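Uncharacterized protein VP1736 (Vibrio parahaemolyticus, PDB 3LXQ) is of unknown function but carries a sulfatase-family domain of the alkaline phosphatase clan, an alpha/beta fold built around a mixed central sheet. Local coordinates at residues Lys226-Glu229 with Glu230-Leu234; Ser292-Trp295 with Asp296-Phe300. All coordinates share one frame; numbering follows the deposited sequence.

How the interactions relate
Interactions 1 and 2 follow one another in series along the chain, neither enclosing nor crossing the other, and each joins immediate neighbours in sequence. Coming from the N terminus, the chain first reaches interaction 1, the last turns of helix 220-234. It then runs through strand 241-246 and helix 271-289 before interaction 2 turns it from that helix into strand 298-304, which pairs with strand 87-93 of the central sheet. Although separate in sequence, the two contacts touch, their centres about 11 Å apart. Tyr294 and Ser293 in the turn bond to Asp228 and Glu232 on the helix, so the end of helix 220-234 is pinned to the connection that leads into strand 298-304.

Interaction 1: Lys226-Glu229 with Glu230-Leu234; sequences KADE and EFERL
Phe231 N donates to Ala227 O at 2.8 Å, and Glu230 N to Lys226 O at 2.9 Å. Within Glu230-Leu234, a salt bridge sets NH2 of Arg233 2.6 Å from OE1 of Glu230. The oxygen lies in the guanidinium plane, whereas the nitrogen comes from above the carboxylate plane, so the two flat groups do not meet as a paired plane. Bends at chi2 (-69°) and chi3 of Arg233 fold its chain back to Glu230, three residues back along the helix. A looser salt bridge on the same helix joins NZ of Lys226 to OE1 of Glu229 at 3.5 Å. The backbone bonds follow the i to i+4 pattern of an alpha-helix, here the C-terminal part of helix 220-234, packed on the central sheet of the sulfatase-like fold. Asp228 and Glu232 run alongside each other in the same direction, their carboxylate planes 83° apart. OD2 of Asp228 is 3.3 Å from OE1 of Glu232, a close approach of like charges probably eased by Lys288 and Tyr294 at Asp228 and by Ser293 N at Glu232. On the buried flank, Ala227 O sits over one face of the Phe231 ring, 3.2 Å from CG, while Ala227 CB touches CE2 at 3.7 Å. The same ring meets Phe241 and reaches Ser243 and Val245 of strand 241-246.

Interaction 2: Ser292-Trp295 with Asp296-Phe300; sequences SSYW and DDTIF
The rings of Tyr294, Trp295 and Phe300 gather where the chain turns toward a strand. Over one face of Tyr294, above the centre of the ring, sits Ser292 OG. At its edge comes Phe300 CZ, 3.7 Å from CE1 of Tyr294; the two side chains cross at about a right angle and touch rim to rim. Phe300 has Thr298 CG2 over one face, offset toward the rim. Trp295 and Phe300 have nearly parallel planes, 23° apart, displaced so far that little of one ring lies over the other: the centroids of the indole's six-membered ring and the Phe300 ring are 5.2 Å apart, and CE1 of Phe300 lies 3.5 Å from both CE3 and CZ3 of Trp295. Chi1 of -176° turns the indole away from its own backbone N, so that its six-membered ring approaches Phe300.

This connection from helix 271-289 into strand 298-304 of the central sheet is held through one carbonyl. Tyr294 O accepts both Thr298 OG1, at 2.7 Å, and Asp297 N, at 3.0 Å, from opposite faces of its plane. The second is the i to i+3 bond of a beta turn, with Trp295 and Asp296 at helical backbone angles. In Thr298, chi1 of -50° swings OG1 round to the carbonyl, and OG1 also bonds to Asn87 ND2.

Tyr294 OH bonds to OD2 of Asp228, and its ring meets Phe231 of helix 220-234 edge-to-face. Phe285 of helix 271-289 packs against both Tyr294 and Phe300, while Thr298 and Phe300 touch Val89 of strand 87-93.

Interaction 1: Lys226-Glu229 with Glu230-Leu234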
ATOM      1  N   LYS A 226       7.264 -16.861  11.630  1.00 49.24           N
ATOM      2  CA  LYS A 226       6.117 -17.586  11.093  1.00 49.78           C
ATOM      3  C   LYS A 226       6.053 -17.456   9.587  1.00 49.19           C
ATOM      4  O   LYS A 226       5.677 -18.400   8.890  1.00 50.58           O
ATOM      5  CB  LYS A 226       4.810 -17.046  11.688  1.00 48.87           C
ATOM      6  CG  LYS A 226       3.576 -17.900  11.382  1.00 50.33           C
ATOM      7  CD  LYS A 226       3.809 -19.331  11.887  1.00 53.84           C
ATOM      8  CE  LYS A 226       2.523 -20.115  12.097  1.00 55.68           C
ATOM      9  NZ  LYS A 226       2.843 -21.565  12.355  1.00 55.57           N
ATOM     10  N   ALA A 227       6.394 -16.266   9.100  1.00 47.37           N
ATOM     11  CA  ALA A 227       6.393 -15.989   7.678  1.00 46.42           C
ATOM     12  C   ALA A 227       7.421 -16.900   7.022  1.00 47.59           C
ATOM     13  O   ALA A 227       7.066 -17.766   6.211  1.00 48.43           O
ATOM     14  CB  ALA A 227       6.705 -14.527   7.431  1.00 44.68           C
ATOM     15  N   ASP A 228       8.682 -16.726   7.424  1.00 47.76           N
ATOM     16  CA  ASP A 228       9.814 -17.571   6.997  1.00 49.22           C
ATOM     17  C   ASP A 228       9.514 -19.078   7.034  1.00 51.77           C
ATOM     18  O   ASP A 228       9.998 -19.833   6.179  1.00 53.26           O
ATOM     19  CB  ASP A 228      11.054 -17.242   7.845  1.00 49.05           C
ATOM     20  CG  ASP A 228      12.219 -18.200   7.595  1.00 51.22           C
ATOM     21  OD1 ASP A 228      12.394 -19.113   8.424  1.00 52.19           O
ATOM     22  OD2 ASP A 228      12.944 -18.043   6.584  1.00 48.68           O
ATOM     23  N   GLU A 229       8.737 -19.499   8.034  1.00 52.78           N
ATOM     24  CA  GLU A 229       8.263 -20.889   8.178  1.00 55.43           C
ATOM     25  C   GLU A 229       7.277 -21.263   7.069  1.00 55.40           C
ATOM     26  O   GLU A 229       7.366 -22.342   6.481  1.00 57.91           O
ATOM     27  CB  GLU A 229       7.553 -21.083   9.530  1.00 56.18           C
ATOM     28  CG  GLU A 229       8.243 -21.971  10.549  1.00 59.07           C
ATOM     29  CD  GLU A 229       7.285 -22.480  11.627  1.00 60.12           C
ATOM     30  OE1 GLU A 229       6.337 -21.751  12.008  1.00 59.30           O
ATOM     31  OE2 GLU A 229       7.475 -23.625  12.087  1.00 64.64           O
ATOM     32  N   GLU A 230       6.332 -20.366   6.810  1.00 53.03           N
ATOM     33  CA  GLU A 230       5.262 -20.584   5.843  1.00 52.99           C
ATOM     34  C   GLU A 230       5.782 -20.553   4.418  1.00 52.77           C
ATOM     35  O   GLU A 230       5.234 -21.212   3.539  1.00 53.78           O
ATOM     36  CB  GLU A 230       4.191 -19.491   6.001  1.00 51.19           C
ATOM     37  CG  GLU A 230       3.159 -19.788   7.077  1.00 52.67           C
ATOM     38  CD  GLU A 230       2.261 -20.961   6.701  1.00 57.19           C
ATOM     39  OE1 GLU A 230       2.519 -22.088   7.176  1.00 61.20           O
ATOM     40  OE2 GLU A 230       1.314 -20.770   5.907  1.00 57.14           O
ATOM     41  N   PHE A 231       6.818 -19.746   4.197  1.00 51.52           N
ATOM     42  CA  PHE A 231       7.357 -19.532   2.863  1.00 51.00           C
ATOM     43  C   PHE A 231       8.253 -20.700   2.504  1.00 53.69           C
ATOM     44  O   PHE A 231       8.169 -21.217   1.398  1.00 54.62           O
ATOM     45  CB  PHE A 231       8.141 -18.219   2.778  1.00 48.95           C
ATOM     46  CG  PHE A 231       7.320 -16.980   3.072  1.00 45.53           C
ATOM     47  CD1 PHE A 231       5.947 -16.956   2.846  1.00 42.39           C
ATOM     48  CD2 PHE A 231       7.937 -15.830   3.555  1.00 43.12           C
ATOM     49  CE1 PHE A 231       5.204 -15.822   3.110  1.00 41.23           C
ATOM     50  CE2 PHE A 231       7.188 -14.674   3.814  1.00 42.33           C
ATOM     51  CZ  PHE A 231       5.816 -14.681   3.594  1.00 39.47           C
ATOM     52  N   GLU A 232       9.102 -21.118   3.442  1.00 55.04           N
ATOM     53  CA  GLU A 232       9.954 -22.299   3.225  1.00 58.13           C
ATOM     54  C   GLU A 232       9.124 -23.572   3.098  1.00 60.25           C
ATOM     55  O   GLU A 232       9.563 -24.553   2.485  1.00 62.73           O
ATOM     56  CB  GLU A 232      11.003 -22.444   4.324  1.00 58.72           C
ATOM     57  CG  GLU A 232      12.386 -22.821   3.782  1.00 61.26           C
ATOM     58  CD  GLU A 232      13.467 -21.865   4.265  1.00 61.06           C
ATOM     59  OE1 GLU A 232      13.223 -21.093   5.229  1.00 58.39           O
ATOM     60  OE2 GLU A 232      14.559 -21.871   3.671  1.00 61.77           O
ATOM     61  N   ARG A 233       7.927 -23.532   3.679  1.00 60.10           N
ATOM     62  CA  ARG A 233       6.923 -24.577   3.530  1.00 62.53           C
ATOM     63  C   ARG A 233       6.327 -24.541   2.126  1.00 62.41           C
ATOM     64  O   ARG A 233       6.424 -25.526   1.388  1.00 64.61           O
ATOM     65  CB  ARG A 233       5.819 -24.412   4.585  1.00 62.40           C
ATOM     66  CG  ARG A 233       4.814 -25.571   4.677  1.00 66.01           C
ATOM     67  CD  ARG A 233       3.906 -25.641   3.435  1.00 67.30           C
ATOM     68  NE  ARG A 233       2.473 -25.645   3.732  1.00 68.67           N
ATOM     69  CZ  ARG A 233       1.871 -24.849   4.612  1.00 67.33           C
ATOM     70  NH1 ARG A 233       0.563 -24.939   4.789  1.00 68.85           N
ATOM     71  NH2 ARG A 233       2.566 -23.954   5.303  1.00 65.33           N
ATOM     72  N   LEU A 234       5.726 -23.406   1.760  1.00 60.18           N
ATOM     73  CA  LEU A 234       5.060 -23.262   0.458  1.00 60.33           C
ATOM     74  C   LEU A 234       6.006 -23.495  -0.730  1.00 61.87           C
ATOM     75  O   LEU A 234       5.590 -24.013  -1.773  1.00 63.16           O
ATOM     76  CB  LEU A 234       4.354 -21.902   0.340  1.00 57.62           C
ATOM     77  CG  LEU A 234       3.079 -21.675   1.171  1.00 56.14           C
ATOM     78  CD1 LEU A 234       2.779 -20.178   1.353  1.00 53.82           C
ATOM     79  CD2 LEU A 234       1.862 -22.420   0.593  1.00 56.53           C
TER

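Interaction 2: Ser292-Trp295 with Asp296-Phe300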
ATOM      1  N   SER A 292      17.450 -18.494   2.440  1.00 55.09           N
ATOM      2  CA  SER A 292      16.255 -19.340   2.364  1.00 54.98           C
ATOM      3  C   SER A 292      16.116 -20.064   1.025  1.00 55.65           C
ATOM      4  O   SER A 292      16.851 -19.772   0.077  1.00 55.64           O
ATOM      5  CB  SER A 292      15.002 -18.491   2.604  1.00 53.30           C
ATOM      6  OG  SER A 292      14.759 -17.631   1.497  1.00 50.68           O
ATOM      7  N   SER A 293      15.156 -20.984   0.946  1.00 56.35           N
ATOM      8  CA  SER A 293      14.924 -21.754  -0.275  1.00 57.76           C
ATOM      9  C   SER A 293      13.940 -21.071  -1.220  1.00 57.20           C
ATOM     10  O   SER A 293      13.743 -21.518  -2.353  1.00 57.78           O
ATOM     11  CB  SER A 293      14.456 -23.183   0.053  1.00 59.76           C
ATOM     12  OG  SER A 293      13.040 -23.309  -0.010  1.00 59.81           O
ATOM     13  N   TYR A 294      13.319 -19.990  -0.751  1.00 65.92           N
ATOM     14  CA  TYR A 294      12.374 -19.244  -1.570  1.00 62.25           C
ATOM     15  C   TYR A 294      12.983 -17.977  -2.202  1.00 59.58           C
ATOM     16  O   TYR A 294      12.379 -17.380  -3.095  1.00 56.67           O
ATOM     17  CB  TYR A 294      11.099 -18.924  -0.763  1.00 61.00           C
ATOM     18  CG  TYR A 294      11.338 -18.275   0.588  1.00 60.39           C
ATOM     19  CD1 TYR A 294      11.518 -16.898   0.699  1.00 58.03           C
ATOM     20  CD2 TYR A 294      11.366 -19.036   1.754  1.00 65.19           C
ATOM     21  CE1 TYR A 294      11.737 -16.291   1.934  1.00 57.44           C
ATOM     22  CE2 TYR A 294      11.579 -18.438   2.997  1.00 65.02           C
ATOM     23  CZ  TYR A 294      11.765 -17.068   3.075  1.00 61.28           C
ATOM     24  OH  TYR A 294      11.980 -16.469   4.294  1.00 62.43           O
ATOM     25  N   TRP A 295      14.183 -17.593  -1.751  1.00 60.80           N
ATOM     26  CA  TRP A 295      14.798 -16.306  -2.115  1.00 58.76           C
ATOM     27  C   TRP A 295      14.957 -16.066  -3.615  1.00 58.14           C
ATOM     28  O   TRP A 295      14.653 -14.968  -4.108  1.00 55.06           O
ATOM     29  CB  TRP A 295      16.154 -16.115  -1.431  1.00 61.14           C
ATOM     30  CG  TRP A 295      16.748 -14.760  -1.719  1.00 59.83           C
ATOM     31  CD1 TRP A 295      17.763 -14.475  -2.589  1.00 61.20           C
ATOM     32  CD2 TRP A 295      16.329 -13.505  -1.167  1.00 57.76           C
ATOM     33  NE1 TRP A 295      18.018 -13.125  -2.595  1.00 60.31           N
ATOM     34  CE2 TRP A 295      17.153 -12.505  -1.733  1.00 57.71           C
ATOM     35  CE3 TRP A 295      15.351 -13.129  -0.231  1.00 55.77           C
ATOM     36  CZ2 TRP A 295      17.027 -11.149  -1.400  1.00 56.56           C
ATOM     37  CZ3 TRP A 295      15.223 -11.782   0.099  1.00 54.19           C
ATOM     38  CH2 TRP A 295      16.054 -10.807  -0.487  1.00 54.86           C
ATOM     39  N   ASP A 296      15.435 -17.086  -4.322  1.00 61.24           N
ATOM     40  CA  ASP A 296      15.610 -17.035  -5.776  1.00 61.95           C
ATOM     41  C   ASP A 296      14.316 -16.681  -6.495  1.00 59.45           C
ATOM     42  O   ASP A 296      14.325 -16.001  -7.522  1.00 58.70           O
ATOM     43  CB  ASP A 296      16.095 -18.396  -6.296  1.00 65.96           C
ATOM     44  CG  ASP A 296      17.590 -18.589  -6.142  1.00 69.68           C
ATOM     45  OD1 ASP A 296      18.268 -17.700  -5.578  1.00 68.73           O
ATOM     46  OD2 ASP A 296      18.093 -19.644  -6.597  1.00 74.79           O
ATOM     47  N   ASP A 297      13.203 -17.130  -5.925  1.00 58.85           N
ATOM     48  CA  ASP A 297      11.949 -17.226  -6.650  1.00 57.88           C
ATOM     49  C   ASP A 297      10.910 -16.171  -6.235  1.00 53.83           C
ATOM     50  O   ASP A 297       9.741 -16.274  -6.620  1.00 53.14           O
ATOM     51  CB  ASP A 297      11.393 -18.640  -6.445  1.00 61.30           C
ATOM     52  CG  ASP A 297      10.351 -19.033  -7.482  1.00 63.58           C
ATOM     53  OD1 ASP A 297       9.737 -20.109  -7.297  1.00 69.09           O
ATOM     54  OD2 ASP A 297      10.148 -18.295  -8.473  1.00 61.92           O
ATOM     55  N   THR A 298      11.333 -15.148  -5.485  1.00 51.17           N
ATOM     56  CA  THR A 298      10.373 -14.260  -4.819  1.00 47.59           C
ATOM     57  C   THR A 298      10.682 -12.772  -4.903  1.00 45.01           C
ATOM     58  O   THR A 298      11.850 -12.361  -4.837  1.00 45.64           O
ATOM     59  CB  THR A 298      10.230 -14.642  -3.328  1.00 48.30           C
ATOM     60  OG1 THR A 298       9.997 -16.050  -3.218  1.00 50.91           O
ATOM     61  CG2 THR A 298       9.067 -13.874  -2.670  1.00 45.72           C
ATOM     62  N   ILE A 299       9.615 -11.976  -5.042  1.00 42.35           N
ATOM     63  CA  ILE A 299       9.673 -10.529  -4.939  1.00 39.62           C
ATOM     64  C   ILE A 299       9.053 -10.115  -3.608  1.00 38.53           C
ATOM     65  O   ILE A 299       7.954 -10.561  -3.255  1.00 38.06           O
ATOM     66  CB  ILE A 299       8.904  -9.825  -6.102  1.00 38.46           C
ATOM     67  CG1 ILE A 299       9.529 -10.148  -7.467  1.00 40.68           C
ATOM     68  CG2 ILE A 299       8.798  -8.303  -5.866  1.00 35.63           C
ATOM     69  CD1 ILE A 299      10.940  -9.619  -7.686  1.00 41.76           C
ATOM     70  N   PHE A 300       9.773  -9.259  -2.880  1.00 38.17           N
ATOM     71  CA  PHE A 300       9.344  -8.752  -1.590  1.00 37.21           C
ATOM     72  C   PHE A 300       9.102  -7.257  -1.700  1.00 35.31           C
ATOM     73  O   PHE A 300       9.835  -6.554  -2.401  1.00 35.59           O
ATOM     74  CB  PHE A 300      10.416  -9.014  -0.525  1.00 39.21           C
ATOM     75  CG  PHE A 300      10.749 -10.473  -0.334  1.00 41.59           C
ATOM     76  CD1 PHE A 300      11.690 -11.103  -1.150  1.00 43.65           C
ATOM     77  CD2 PHE A 300      10.139 -11.213   0.670  1.00 42.87           C
ATOM     78  CE1 PHE A 300      12.008 -12.452  -0.976  1.00 46.27           C
ATOM     79  CE2 PHE A 300      10.447 -12.580   0.856  1.00 46.09           C
ATOM     80  CZ  PHE A 300      11.380 -13.191   0.031  1.00 47.43           C
TER